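Local coordinates for dihydroorotate dehydrogenase (Schistosoma mansoni, PDB 6UY4), which probably catalyses the FMN-dependent oxidation of (S)-dihydroorotate to orotate with a quinone as electron acceptor, a step of de novo pyrimidine synthesis, at residues A[115-120]-A[171-176]. Residues are numbered along the deposited sequence; the frame is centred on the assembly and turned at random.
Sequences VTPNPQ and GCNKTS
Loops that follow two adjacent parallel strands of the TIM barrel, 109-115 and 165-170, meet here, and the side chain of N173 is hydrogen-bonded to the backbone of N118. The parallel pairing of the two strands runs out in a last bond from G171 N to V115 O (2.9 Å), after which the chains are joined mainly through side chains. N173 OD1 receives N118 N in the carbonyl plane, on a lone pair, at 2.9 Å, while N173 ND2 gives a nearly straight bond to N118 O (3.0 Å, 176°). That oxygen lies in the amide plane of N173, yet ND2 comes to it from above the plane of the N118 carbonyl. T116 OG1 donates to N118 O from the opposite face (2.8 Å); with chi1 at 56° the hydroxyl is tucked back over its own main chain, toward N118 O. Two donors thus grip one carbonyl, and the two bonds to N118 fix the rotation of the N173 amide. P117 lies alongside, its CD 3.4 Å from N173 OD1. Further out, the extended Q120 side chain slides past N173 in the reverse direction, with the two amide planes almost perpendicular; its OE1 lies implausibly close to K174 N in the model, so a bond there is doubtful, whereas Q120 NE2 is bonded to F143 O. D182 of helix 179-190 receives N173 N, tying the second loop to the helix that follows it. T114, an FMN-binding residue, adjoins G171, which lies near the bound flavin mononucleotide. Here the N173 carboxamide, bonded to the N-H and C=O of one residue, joins the loops after adjacent strands at the C-terminal end of the beta/alpha barrel, the end where FMN binds.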
ATOM      1  N   VAL A 115       3.931  -6.025   7.968  1.00 64.83           N
ATOM      2  CA  VAL A 115       4.367  -6.568   9.249  1.00 63.86           C
ATOM      3  C   VAL A 115       4.759  -8.026   9.054  1.00 62.13           C
ATOM      4  O   VAL A 115       3.998  -8.809   8.474  1.00 66.04           O
ATOM      5  CB  VAL A 115       3.270  -6.436  10.320  1.00 62.77           C
ATOM      6  CG1 VAL A 115       3.790  -6.896  11.674  1.00 62.91           C
ATOM      7  CG2 VAL A 115       2.768  -5.004  10.393  1.00 66.44           C
ATOM      8  N   THR A 116       5.942  -8.384   9.539  1.00 64.89           N
ATOM      9  CA  THR A 116       6.458  -9.743   9.543  1.00 64.27           C
ATOM     10  C   THR A 116       6.318 -10.355  10.929  1.00 62.47           C
ATOM     11  O   THR A 116       6.183  -9.636  11.925  1.00 66.13           O
ATOM     12  CB  THR A 116       7.930  -9.755   9.114  1.00 67.29           C
ATOM     13  OG1 THR A 116       8.685  -8.879   9.962  1.00 67.29           O
ATOM     14  CG2 THR A 116       8.070  -9.304   7.666  1.00 59.19           C
ATOM     15  N   PRO A 117       6.323 -11.695  11.037  1.00 69.28           N
ATOM     16  CA  PRO A 117       6.210 -12.326  12.362  1.00 69.11           C
ATOM     17  C   PRO A 117       7.317 -11.912  13.319  1.00 69.85           C
ATOM     18  O   PRO A 117       7.042 -11.400  14.410  1.00 69.14           O
ATOM     19  CB  PRO A 117       6.277 -13.825  12.041  1.00 65.89           C
ATOM     20  CG  PRO A 117       5.757 -13.924  10.654  1.00 64.19           C
ATOM     21  CD  PRO A 117       6.244 -12.689   9.951  1.00 65.38           C
ATOM     22  N   ASN A 118       8.578 -12.131  12.922  1.00 69.94           N
ATOM     23  CA  ASN A 118       9.693 -11.712  13.757  1.00 67.13           C
ATOM     24  C   ASN A 118      10.171 -10.321  13.352  1.00 66.69           C
ATOM     25  O   ASN A 118      10.027  -9.924  12.191  1.00 69.29           O
ATOM     26  CB  ASN A 118      10.850 -12.700  13.637  1.00 69.26           C
ATOM     27  CG  ASN A 118      10.456 -14.110  14.030  1.00 74.71           C
ATOM     28  OD1 ASN A 118       9.701 -14.314  14.981  1.00 71.22           O
ATOM     29  ND2 ASN A 118      10.966 -15.092  13.295  1.00 70.49           N
ATOM     30  N   PRO A 119      10.726  -9.556  14.290  1.00 69.69           N
ATOM     31  CA  PRO A 119      11.314  -8.258  13.928  1.00 68.21           C
ATOM     32  C   PRO A 119      12.423  -8.435  12.899  1.00 63.50           C
ATOM     33  O   PRO A 119      13.295  -9.294  13.041  1.00 72.84           O
ATOM     34  CB  PRO A 119      11.852  -7.729  15.263  1.00 64.75           C
ATOM     35  CG  PRO A 119      11.028  -8.422  16.302  1.00 61.20           C
ATOM     36  CD  PRO A 119      10.740  -9.787  15.745  1.00 69.59           C
ATOM     37  N   GLN A 120      12.378  -7.615  11.854  1.00 67.53           N
ATOM     38  CA  GLN A 120      13.257  -7.776  10.704  1.00 74.56           C
ATOM     39  C   GLN A 120      13.974  -6.467  10.411  1.00 77.04           C
ATOM     40  O   GLN A 120      13.402  -5.385  10.576  1.00 77.58           O
ATOM     41  CB  GLN A 120      12.467  -8.233   9.472  1.00 71.91           C
ATOM     42  CG  GLN A 120      13.307  -8.891   8.397  1.00 70.98           C
ATOM     43  CD  GLN A 120      12.459  -9.533   7.320  1.00 74.29           C
ATOM     44  OE1 GLN A 120      12.673 -10.687   6.952  1.00 79.68           O
ATOM     45  NE2 GLN A 120      11.489  -8.786   6.807  1.00 74.11           N
ATOM     46  N   GLY A 171       3.181 -10.003   5.999  1.00 56.86           N
ATOM     47  CA  GLY A 171       4.314 -10.471   5.230  1.00 65.73           C
ATOM     48  C   GLY A 171       5.035 -11.591   5.954  1.00 59.71           C
ATOM     49  O   GLY A 171       4.647 -11.997   7.049  1.00 62.34           O
ATOM     50  N   CYS A 172       6.096 -12.082   5.317  1.00 62.87           N
ATOM     51  CA  CYS A 172       6.908 -13.157   5.862  1.00 72.65           C
ATOM     52  C   CYS A 172       8.337 -12.676   6.080  1.00 69.46           C
ATOM     53  O   CYS A 172       8.796 -11.716   5.454  1.00 70.31           O
ATOM     54  CB  CYS A 172       6.907 -14.382   4.938  1.00 69.78           C
ATOM     55  SG  CYS A 172       7.687 -14.106   3.334  1.00 84.87           S
ATOM     56  N   ASN A 173       9.037 -13.359   6.980  1.00 64.76           N
ATOM     57  CA  ASN A 173      10.427 -13.031   7.249  1.00 69.59           C
ATOM     58  C   ASN A 173      11.322 -13.510   6.109  1.00 75.28           C
ATOM     59  O   ASN A 173      10.953 -14.373   5.309  1.00 77.97           O
ATOM     60  CB  ASN A 173      10.880 -13.653   8.571  1.00 74.33           C
ATOM     61  CG  ASN A 173      10.367 -12.891   9.778  1.00 67.35           C
ATOM     62  OD1 ASN A 173       9.563 -13.404  10.557  1.00 67.95           O
ATOM     63  ND2 ASN A 173      10.836 -11.660   9.943  1.00 63.34           N
ATOM     64  N   LYS A 174      12.519 -12.924   6.040  1.00 78.22           N
ATOM     65  CA  LYS A 174      13.470 -13.303   4.999  1.00 85.55           C
ATOM     66  C   LYS A 174      13.994 -14.718   5.222  1.00 83.93           C
ATOM     67  O   LYS A 174      14.113 -15.499   4.271  1.00 85.05           O
ATOM     68  CB  LYS A 174      14.625 -12.302   4.955  1.00 80.08           C
ATOM     69  CG  LYS A 174      15.646 -12.556   3.856  1.00 90.63           C
ATOM     70  CD  LYS A 174      16.800 -11.565   3.945  1.00105.11           C
ATOM     71  CE  LYS A 174      17.806 -11.773   2.822  1.00103.27           C
ATOM     72  NZ  LYS A 174      17.212 -11.506   1.482  1.00 95.92           N
ATOM     73  N   THR A 175      14.302 -15.064   6.470  1.00 89.65           N
ATOM     74  CA  THR A 175      14.830 -16.373   6.824  1.00 97.68           C
ATOM     75  C   THR A 175      13.733 -17.375   7.165  1.00 94.91           C
ATOM     76  O   THR A 175      13.992 -18.340   7.893  1.00100.70           O
ATOM     77  CB  THR A 175      15.802 -16.242   7.998  1.00113.87           C
ATOM     78  OG1 THR A 175      15.064 -16.024   9.206  1.00113.62           O
ATOM     79  CG2 THR A 175      16.738 -15.065   7.775  1.00115.38           C
ATOM     80  N   SER A 176      12.522 -17.170   6.657  1.00 89.17           N
ATOM     81  CA  SER A 176      11.401 -18.024   7.021  1.00 85.94           C
ATOM     82  C   SER A 176      11.500 -19.380   6.333  1.00 82.58           C
ATOM     83  O   SER A 176      11.878 -19.478   5.163  1.00 80.23           O
ATOM     84  CB  SER A 176      10.082 -17.349   6.651  1.00 83.73           C
ATOM     85  OG  SER A 176       8.982 -18.196   6.931  1.00 82.16           O
TER